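Local coordinates for fumarylacetoacetate hydrolase (Burkholderia xenovorans, PDB 5TI1), which probably hydrolyses fumarylacetoacetate to fumarate and acetoacetate, the last step of phenylalanine and tyrosine breakdown, using a metal-dependent active site, at residues B[41-46]-B[287-292]; B[93-98]-B[144-149]; B[230-235]-B[251-256]. One frame throughout, in Å; residues are numbered along the deposited sequence.

Interaction 1: residues B[41-46]-B[287-292]; sequences NLPFGI and SPWIVT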
loop_
_atom_site.group_PDB
_atom_site.type_symbol
_atom_site.label_atom_id
_atom_site.label_comp_id
_atom_site.label_asym_id
_atom_site.label_seq_id
_atom_site.Cartn_x
_atom_site.Cartn_y
_atom_site.Cartn_z
ATOM N N ASN B 41 22.257 -15.945 -15.309
ATOM C CA ASN B 41 21.333 -15.011 -14.682
ATOM C C ASN B 41 19.905 -15.298 -15.125
ATOM O O ASN B 41 19.128 -15.909 -14.381
ATOM C CB ASN B 41 21.731 -13.569 -15.007
ATOM C CG ASN B 41 20.935 -12.555 -14.200
ATOM O OD1 ASN B 41 19.954 -12.898 -13.543
ATOM N ND2 ASN B 41 21.364 -11.304 -14.239
ATOM N N LEU B 42 19.557 -14.859 -16.338
ATOM C CA LEU B 42 18.221 -15.007 -16.904
ATOM C C LEU B 42 17.180 -14.296 -16.035
ATOM O O LEU B 42 16.266 -14.940 -15.493
ATOM C CB LEU B 42 17.881 -16.491 -17.074
ATOM C CG LEU B 42 18.968 -17.294 -17.795
ATOM C CD1 LEU B 42 18.585 -18.766 -17.925
ATOM C CD2 LEU B 42 19.268 -16.682 -19.157
ATOM N N PRO B 43 17.277 -12.978 -15.879
ATOM C CA PRO B 43 16.276 -12.254 -15.096
ATOM C C PRO B 43 15.059 -11.917 -15.945
ATOM O O PRO B 43 15.117 -11.890 -17.174
ATOM C CB PRO B 43 17.018 -10.983 -14.678
ATOM C CG PRO B 43 17.916 -10.703 -15.873
ATOM C CD PRO B 43 18.299 -12.069 -16.441
ATOM N N PHE B 44 13.948 -11.635 -15.260
ATOM C CA PHE B 44 12.672 -11.347 -15.905
ATOM C C PHE B 44 12.338 -9.862 -15.835
ATOM O O PHE B 44 12.581 -9.208 -14.815
ATOM C CB PHE B 44 11.532 -12.145 -15.265
ATOM C CG PHE B 44 11.604 -13.616 -15.531
ATOM C CD1 PHE B 44 10.981 -14.162 -16.639
ATOM C CD2 PHE B 44 12.292 -14.448 -14.674
ATOM C CE1 PHE B 44 11.048 -15.525 -16.889
ATOM C CE2 PHE B 44 12.363 -15.814 -14.913
ATOM C CZ PHE B 44 11.740 -16.351 -16.023
ATOM N N GLY B 45 11.753 -9.350 -16.919
ATOM C CA GLY B 45 11.307 -7.975 -16.994
ATOM C C GLY B 45 10.147 -7.836 -17.958
ATOM O O GLY B 45 9.673 -8.811 -18.546
ATOM N N ILE B 46 9.697 -6.594 -18.124
ATOM C CA ILE B 46 8.609 -6.240 -19.029
ATOM C C ILE B 46 9.144 -5.195 -19.990
ATOM O O ILE B 46 9.618 -4.133 -19.560
ATOM C CB ILE B 46 7.378 -5.713 -18.266
ATOM C CG1 ILE B 46 6.776 -6.818 -17.380
ATOM C CG2 ILE B 46 6.332 -5.170 -19.223
ATOM C CD1 ILE B 46 6.179 -7.972 -18.149
ATOM N N SER B 287 15.085 -1.076 -10.045
ATOM C CA SER B 287 15.643 -1.546 -11.293
ATOM C C SER B 287 14.608 -2.389 -12.040
ATOM O O SER B 287 13.666 -2.919 -11.435
ATOM C CB SER B 287 16.910 -2.361 -11.026
ATOM O OG SER B 287 16.637 -3.443 -10.156
ATOM N N PRO B 288 14.754 -2.528 -13.362
ATOM C CA PRO B 288 13.695 -3.185 -14.144
ATOM C C PRO B 288 13.784 -4.704 -14.230
ATOM O O PRO B 288 12.776 -5.337 -14.560
ATOM C CB PRO B 288 13.850 -2.545 -15.533
ATOM C CG PRO B 288 15.302 -2.188 -15.612
ATOM C CD PRO B 288 15.726 -1.818 -14.220
ATOM N N TRP B 289 14.945 -5.307 -13.949
ATOM C CA TRP B 289 15.150 -6.745 -14.122
ATOM C C TRP B 289 15.020 -7.484 -12.787
ATOM O O TRP B 289 15.788 -7.233 -11.850
ATOM C CB TRP B 289 16.521 -7.035 -14.741
ATOM C CG TRP B 289 16.668 -6.554 -16.157
ATOM C CD1 TRP B 289 17.468 -5.537 -16.596
ATOM C CD2 TRP B 289 15.983 -7.056 -17.314
ATOM N NE1 TRP B 289 17.329 -5.379 -17.953
ATOM C CE2 TRP B 289 16.422 -6.294 -18.421
ATOM C CE3 TRP B 289 15.043 -8.073 -17.522
ATOM C CZ2 TRP B 289 15.961 -6.523 -19.720
ATOM C CZ3 TRP B 289 14.578 -8.295 -18.809
ATOM C CH2 TRP B 289 15.040 -7.523 -19.891
ATOM N N ILE B 290 14.090 -8.423 -12.705
ATOM C CA ILE B 290 13.944 -9.199 -11.480
ATOM C C ILE B 290 14.857 -10.405 -11.596
ATOM O O ILE B 290 14.624 -11.290 -12.422
ATOM C CB ILE B 290 12.498 -9.619 -11.213
ATOM C CG1 ILE B 290 11.605 -8.383 -11.064
ATOM C CG2 ILE B 290 12.448 -10.417 -9.934
ATOM C CD1 ILE B 290 10.167 -8.721 -10.704
ATOM N N VAL B 291 15.913 -10.419 -10.792
ATOM C CA VAL B 291 16.840 -11.549 -10.751
ATOM C C VAL B 291 16.212 -12.612 -9.861
ATOM O O VAL B 291 15.889 -12.333 -8.702
ATOM C CB VAL B 291 18.217 -11.117 -10.223
ATOM C CG1 VAL B 291 19.117 -12.340 -9.992
ATOM C CG2 VAL B 291 18.894 -10.117 -11.187
ATOM N N THR B 292 15.999 -13.813 -10.406
ATOM C CA THR B 292 15.259 -14.838 -9.672
ATOM C C THR B 292 16.046 -15.341 -8.468
ATOM O O THR B 292 17.279 -15.391 -8.466
ATOM C CB THR B 292 14.909 -16.041 -10.558
ATOM O OG1 THR B 292 16.108 -16.634 -11.083
ATOM C CG2 THR B 292 13.985 -15.641 -11.694
HETATM O O HOH W 1 17.438 -14.335 -12.684
HETATM O O HOH W 2 15.669 -17.391 -14.052
HETATM O O HOH W 3 11.131 -4.625 -16.588
#

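Interaction 2: residues B[93-98]-B[144-149]; sequences ALNDFI and LPVQIP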
loop_
_atom_site.group_PDB
_atom_site.type_symbol
_atom_site.label_atom_id
_atom_site.label_comp_id
_atom_site.label_asym_id
_atom_site.label_seq_id
_atom_site.Cartn_x
_atom_site.Cartn_y
_atom_site.Cartn_z
ATOM N N ALA B 93 2.787 -6.706 -17.001
ATOM C CA ALA B 93 3.424 -6.986 -15.726
ATOM C C ALA B 93 3.664 -8.489 -15.645
ATOM O O ALA B 93 3.011 -9.274 -16.335
ATOM C CB ALA B 93 2.568 -6.507 -14.554
ATOM N N LEU B 94 4.611 -8.875 -14.792
ATOM C CA LEU B 94 4.991 -10.273 -14.609
ATOM C C LEU B 94 4.052 -11.031 -13.684
ATOM O O LEU B 94 4.258 -12.239 -13.482
ATOM C CB LEU B 94 6.408 -10.360 -14.043
ATOM C CG LEU B 94 7.561 -10.050 -14.994
ATOM C CD1 LEU B 94 8.847 -9.789 -14.222
ATOM C CD2 LEU B 94 7.743 -11.234 -15.922
ATOM N N ASN B 95 3.049 -10.358 -13.111
ATOM C CA ASN B 95 2.236 -10.962 -12.048
ATOM C C ASN B 95 1.652 -12.302 -12.472
ATOM O O ASN B 95 1.834 -13.318 -11.788
ATOM C CB ASN B 95 1.120 -10.004 -11.627
ATOM C CG ASN B 95 1.654 -8.708 -11.038
ATOM O OD1 ASN B 95 2.548 -8.079 -11.605
ATOM N ND2 ASN B 95 1.102 -8.300 -9.898
ATOM N N ASP B 96 0.948 -12.320 -13.610
ATOM C CA ASP B 96 0.283 -13.538 -14.072
ATOM C C ASP B 96 1.270 -14.689 -14.255
ATOM O O ASP B 96 0.966 -15.834 -13.902
ATOM C CB ASP B 96 -0.463 -13.252 -15.381
ATOM C CG ASP B 96 -1.737 -12.442 -15.172
ATOM O OD1 ASP B 96 -2.131 -12.235 -14.014
ATOM O OD2 ASP B 96 -2.343 -12.017 -16.170
ATOM N N PHE B 97 2.447 -14.413 -14.829
ATOM C CA PHE B 97 3.446 -15.468 -14.983
ATOM C C PHE B 97 4.001 -15.918 -13.634
ATOM O O PHE B 97 4.163 -17.122 -13.395
ATOM C CB PHE B 97 4.586 -15.003 -15.896
ATOM C CG PHE B 97 5.810 -15.866 -15.798
ATOM C CD1 PHE B 97 5.807 -17.146 -16.319
ATOM C CD2 PHE B 97 6.950 -15.411 -15.151
ATOM C CE1 PHE B 97 6.926 -17.957 -16.226
ATOM C CE2 PHE B 97 8.070 -16.220 -15.046
ATOM C CZ PHE B 97 8.059 -17.492 -15.584
ATOM N N ILE B 98 4.310 -14.968 -12.744
ATOM C CA ILE B 98 4.777 -15.322 -11.403
ATOM C C ILE B 98 3.748 -16.191 -10.689
ATOM O O ILE B 98 4.089 -17.217 -10.077
ATOM C CB ILE B 98 5.100 -14.054 -10.590
ATOM C CG1 ILE B 98 6.322 -13.339 -11.159
ATOM C CG2 ILE B 98 5.369 -14.411 -9.151
ATOM C CD1 ILE B 98 6.496 -11.898 -10.623
ATOM N N LEU B 144 8.282 -0.924 -15.398
ATOM C CA LEU B 144 8.109 -1.503 -14.074
ATOM C C LEU B 144 7.764 -2.981 -14.229
ATOM O O LEU B 144 6.843 -3.326 -14.974
ATOM C CB LEU B 144 7.019 -0.757 -13.305
ATOM C CG LEU B 144 7.066 -0.944 -11.792
ATOM C CD1 LEU B 144 8.320 -0.265 -11.234
ATOM C CD2 LEU B 144 5.784 -0.429 -11.116
ATOM N N PRO B 145 8.521 -3.891 -13.613
ATOM C CA PRO B 145 8.356 -5.305 -13.960
ATOM C C PRO B 145 7.112 -5.946 -13.369
ATOM O O PRO B 145 6.663 -6.977 -13.893
ATOM C CB PRO B 145 9.629 -5.952 -13.404
ATOM C CG PRO B 145 10.031 -5.087 -12.294
ATOM C CD PRO B 145 9.723 -3.680 -12.786
ATOM N N VAL B 146 6.538 -5.383 -12.311
ATOM C CA VAL B 146 5.361 -5.967 -11.674
ATOM C C VAL B 146 4.381 -4.861 -11.329
ATOM O O VAL B 146 4.769 -3.707 -11.132
ATOM C CB VAL B 146 5.718 -6.772 -10.398
ATOM C CG1 VAL B 146 6.388 -8.078 -10.757
ATOM C CG2 VAL B 146 6.610 -5.940 -9.471
ATOM N N GLN B 147 3.094 -5.224 -11.289
ATOM C CA GLN B 147 2.057 -4.391 -10.684
ATOM C C GLN B 147 2.057 -4.689 -9.192
ATOM O O GLN B 147 1.673 -5.786 -8.775
ATOM C CB GLN B 147 0.683 -4.667 -11.295
ATOM C CG GLN B 147 -0.432 -3.736 -10.802
ATOM C CD GLN B 147 -1.053 -4.147 -9.460
ATOM O OE1 GLN B 147 -1.219 -5.333 -9.166
ATOM N NE2 GLN B 147 -1.409 -3.153 -8.649
ATOM N N ILE B 148 2.497 -3.722 -8.393
ATOM C CA ILE B 148 2.831 -3.950 -6.989
ATOM C C ILE B 148 1.564 -3.781 -6.160
ATOM O O ILE B 148 1.087 -2.641 -5.999
ATOM C CB ILE B 148 3.943 -2.998 -6.530
ATOM C CG1 ILE B 148 5.175 -3.189 -7.421
ATOM C CG2 ILE B 148 4.289 -3.209 -5.067
ATOM C CD1 ILE B 148 6.184 -2.053 -7.317
ATOM N N PRO B 149 0.992 -4.861 -5.608
ATOM C CA PRO B 149 -0.205 -4.696 -4.769
ATOM C C PRO B 149 0.093 -3.983 -3.461
ATOM O O PRO B 149 -0.736 -3.194 -2.980
ATOM C CB PRO B 149 -0.673 -6.147 -4.537
ATOM C CG PRO B 149 0.022 -6.969 -5.591
ATOM C CD PRO B 149 1.356 -6.281 -5.762
#

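Interaction 3: residues B[230-235]-B[251-256]; sequences GFVIGA and HIFGMV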
loop_
_atom_site.group_PDB
_atom_site.type_symbol
_atom_site.label_atom_id
_atom_site.label_comp_id
_atom_site.label_asym_id
_atom_site.label_seq_id
_atom_site.Cartn_x
_atom_site.Cartn_y
_atom_site.Cartn_z
ATOM N N GLY B 230 14.992 -4.856 -3.074
ATOM C CA GLY B 230 13.615 -5.247 -2.835
ATOM C C GLY B 230 13.387 -6.653 -3.332
ATOM O O GLY B 230 13.822 -6.993 -4.437
ATOM N N PHE B 231 12.742 -7.498 -2.539
ATOM C CA PHE B 231 12.355 -8.793 -3.067
ATOM C C PHE B 231 10.866 -8.805 -3.381
ATOM O O PHE B 231 10.082 -8.044 -2.811
ATOM C CB PHE B 231 12.745 -9.946 -2.131
ATOM C CG PHE B 231 12.104 -9.929 -0.758
ATOM C CD1 PHE B 231 10.951 -10.664 -0.499
ATOM C CD2 PHE B 231 12.713 -9.274 0.301
ATOM C CE1 PHE B 231 10.401 -10.715 0.782
ATOM C CE2 PHE B 231 12.164 -9.327 1.588
ATOM C CZ PHE B 231 11.009 -10.051 1.824
ATOM N N VAL B 232 10.494 -9.651 -4.333
ATOM C CA VAL B 232 9.162 -9.653 -4.921
ATOM C C VAL B 232 8.487 -10.974 -4.560
ATOM O O VAL B 232 9.077 -12.046 -4.733
ATOM C CB VAL B 232 9.244 -9.437 -6.443
ATOM C CG1 VAL B 232 7.916 -9.702 -7.108
ATOM C CG2 VAL B 232 9.733 -7.997 -6.756
ATOM N N ILE B 233 7.256 -10.888 -4.041
ATOM C CA ILE B 233 6.519 -12.067 -3.596
ATOM C C ILE B 233 6.093 -12.885 -4.804
ATOM O O ILE B 233 5.491 -12.359 -5.747
ATOM C CB ILE B 233 5.296 -11.661 -2.750
ATOM C CG1 ILE B 233 5.741 -11.059 -1.419
ATOM C CG2 ILE B 233 4.411 -12.887 -2.457
ATOM C CD1 ILE B 233 6.600 -12.018 -0.575
ATOM N N GLY B 234 6.384 -14.187 -4.769
ATOM C CA GLY B 234 5.980 -15.083 -5.833
ATOM C C GLY B 234 4.789 -15.948 -5.469
ATOM O O GLY B 234 4.072 -16.443 -6.346
ATOM N N ALA B 235 4.579 -16.150 -4.174
ATOM C CA ALA B 235 3.422 -16.880 -3.673
ATOM C C ALA B 235 2.936 -16.166 -2.422
ATOM O O ALA B 235 3.732 -15.862 -1.527
ATOM C CB ALA B 235 3.771 -18.351 -3.371
ATOM N N HIS B 251 8.226 -18.456 -0.815
ATOM C CA HIS B 251 7.269 -17.460 -1.277
ATOM C C HIS B 251 7.904 -16.345 -2.096
ATOM O O HIS B 251 7.170 -15.538 -2.672
ATOM C CB HIS B 251 6.526 -16.846 -0.086
ATOM C CG HIS B 251 5.655 -17.820 0.649
ATOM N ND1 HIS B 251 4.283 -17.699 0.708
ATOM C CD2 HIS B 251 5.962 -18.939 1.346
ATOM C CE1 HIS B 251 3.781 -18.688 1.427
ATOM N NE2 HIS B 251 4.780 -19.458 1.822
ATOM N N ILE B 252 9.238 -16.288 -2.186
ATOM C CA ILE B 252 9.946 -15.173 -2.816
ATOM C C ILE B 252 10.305 -15.542 -4.251
ATOM O O ILE B 252 10.874 -16.611 -4.508
ATOM C CB ILE B 252 11.204 -14.789 -2.017
ATOM C CG1 ILE B 252 10.831 -14.433 -0.578
ATOM C CG2 ILE B 252 11.936 -13.629 -2.697
ATOM C CD1 ILE B 252 12.006 -13.996 0.261
ATOM N N PHE B 253 9.999 -14.642 -5.187
ATOM C CA PHE B 253 10.286 -14.861 -6.601
ATOM C C PHE B 253 11.685 -14.381 -6.990
ATOM O O PHE B 253 12.437 -15.105 -7.645
ATOM C CB PHE B 253 9.224 -14.152 -7.456
ATOM C CG PHE B 253 9.521 -14.159 -8.929
ATOM C CD1 PHE B 253 9.557 -15.357 -9.637
ATOM C CD2 PHE B 253 9.749 -12.961 -9.612
ATOM C CE1 PHE B 253 9.825 -15.371 -10.999
ATOM C CE2 PHE B 253 10.021 -12.958 -10.977
ATOM C CZ PHE B 253 10.059 -14.169 -11.674
ATOM N N GLY B 254 12.038 -13.162 -6.616
ATOM C CA GLY B 254 13.313 -12.617 -7.025
ATOM C C GLY B 254 13.572 -11.284 -6.361
ATOM O O GLY B 254 12.864 -10.885 -5.433
ATOM N N MET B 255 14.582 -10.574 -6.878
ATOM C CA MET B 255 15.061 -9.354 -6.247
ATOM C C MET B 255 15.323 -8.285 -7.298
ATOM O O MET B 255 15.634 -8.590 -8.455
ATOM C CB MET B 255 16.341 -9.618 -5.451
ATOM C CG MET B 255 16.721 -8.526 -4.485
ATOM S SD MET B 255 18.234 -8.970 -3.618
ATOM C CE MET B 255 17.713 -10.440 -2.734
ATOM N N VAL B 256 15.188 -7.027 -6.874
ATOM C CA VAL B 256 15.552 -5.858 -7.657
ATOM C C VAL B 256 16.388 -4.941 -6.768
ATOM O O VAL B 256 16.460 -5.117 -5.552
ATOM C CB VAL B 256 14.321 -5.101 -8.193
ATOM C CG1 VAL B 256 13.546 -5.968 -9.176
ATOM C CG2 VAL B 256 13.446 -4.633 -7.030
#

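Interaction 1: residues B[41-46]-B[287-292]
P43, F44 and G45 meet W289 and I290 in the tight middle of this contact, whereas toward both ends waters join the backbones. The middle is fixed by a reciprocal backbone pair: I290 N donates to F44 O at 2.7 Å (N-H...O 169°), and F44 N donates to I290 O at 2.9 Å (161°). With chi1 at -67°, W289 has its CG anti to its own carbonyl carbon, and the indole lies beside the 43-45 backbone. Its CE3 comes within 3.6 Å of G45 N, and F44 C sits at the ring edge, near the ring plane. P43 packs alongside, CB to W289 CB at 4.0 Å. The F44 ring, in turn, receives T292 CG2 in plane at its edge, 3.6 Å from CE2.

The looser ends rely partly on water. One water accepts from T292 N at 2.7 Å and donates to N41 O; a second joins L42 O to T292 OG1, and a third joins P288 O to I46 N. The touching residues are all buried, so these waters probably sit inside the protein. N41 ND2 turns to D36 O and G431 O, and T292 OG1 caps A295 N, marking T292 as the N-cap of helix 293-296. Here a single antiparallel, hydrogen-bonded beta bridge joins the five-stranded N-terminal sheet to an inner strand of the mixed sheet in the C-terminal FAH region.

Interaction 2: residues B[93-98]-B[144-149]
N95 and Q147 carry the polar half of this contact, in which the side-chain amide of N95 pairs with both polar backbone atoms of Q147. ND2 donates to Q147 O at 2.8 Å, nearly straight at 169°; it arrives in the carbonyl plane on a lone pair, and the acceptor lies only 7° out of the N95 amide plane. In return OD1 accepts from Q147 N at 2.9 Å, the donor tilted somewhat from the plane of the amide carbonyl. A third bond is purely backbone, L94 N to P145 O at 2.9 Å.

Apolar packing lines the inner side. V146, with chi1 at -73°, carries CG1 anti to its carbonyl carbon, which places that methyl against I98 CD1 at 3.8 Å; the two side chains cross at about a right angle. The same CG1 lies 4.0 Å from L94 CB, and L94 CD1 stands equally far from P145 CB. L94, P145 and V146 all rest on I290 of strand 284-292. By van der Waals contact alone, A93 CB approaches Q147 N to 3.5 Å.

The chemistry is thus neutral throughout. Because one end of the N95 amide must accept and the other must donate, the two bonds settle which end is oxygen and hold the group against rotation, tying the first turn of helix 95-99 to the irregular 144-149 segment.

Interaction 3: residues B[230-235]-B[251-256]
F231 and I252 are brought together by their torsions: chi1 of 62° sets the F231 ring between its backbone N and carbonyl carbon, while I252, extended beyond CB, sends CD1 to within 3.6 Å of F231 CD1. At the far end, chi1 of -65° leads the H251 imidazole to A235, where ND1 donates to A235 O at 2.9 Å. That bond is bent, and the donor stands above the carbonyl plane; NE2 is held by D247.

The backbones run antiparallel, their axes 154° apart. G230 and V256 form a regular hydrogen-bonded pair, V256 N reaching G230 O at 2.8 Å. Farther along, V232 faces two residues: F253 N donates to V232 O at 2.8 Å, whereas V232 N bonds to G254 O at 2.9 Å. Beyond this, G234 N donates to H251 O. A235 N grips H251 O as well, at 3.1 Å.

Two residues opposite one, with the helix-like backbone angles of F253, define a classic beta bulge. It lies where strand 223-233 ends and strand 252-263 begins, neighbours in the mixed FAH sheet; away from the bulge, the former carries the magnesium ligands E226 and E228, the latter D260.

How the interactions relate
The three contacts form one compact cluster, each centre about 11 Å from the other two. Interactions 1 and 3 share the mixed sheet, where M255 N and V291 O make a probable hydrogen bond at 2.9 Å. Interaction 2 packs against both: P145 CB lies 3.4 Å from P288 O, and I98 CG2 equally far from G234 CA. I290 is common ground, touching F253 and V256 from interaction 3 and also underlying interaction 2. The metal centre lies to one side: residue G230 in interaction 3 is about 10 Å from the bound magnesium ion and about 13 Å from the bound sodium ion, and the side chain of P145 is about 11 Å from that of T284, a sodium-site residue.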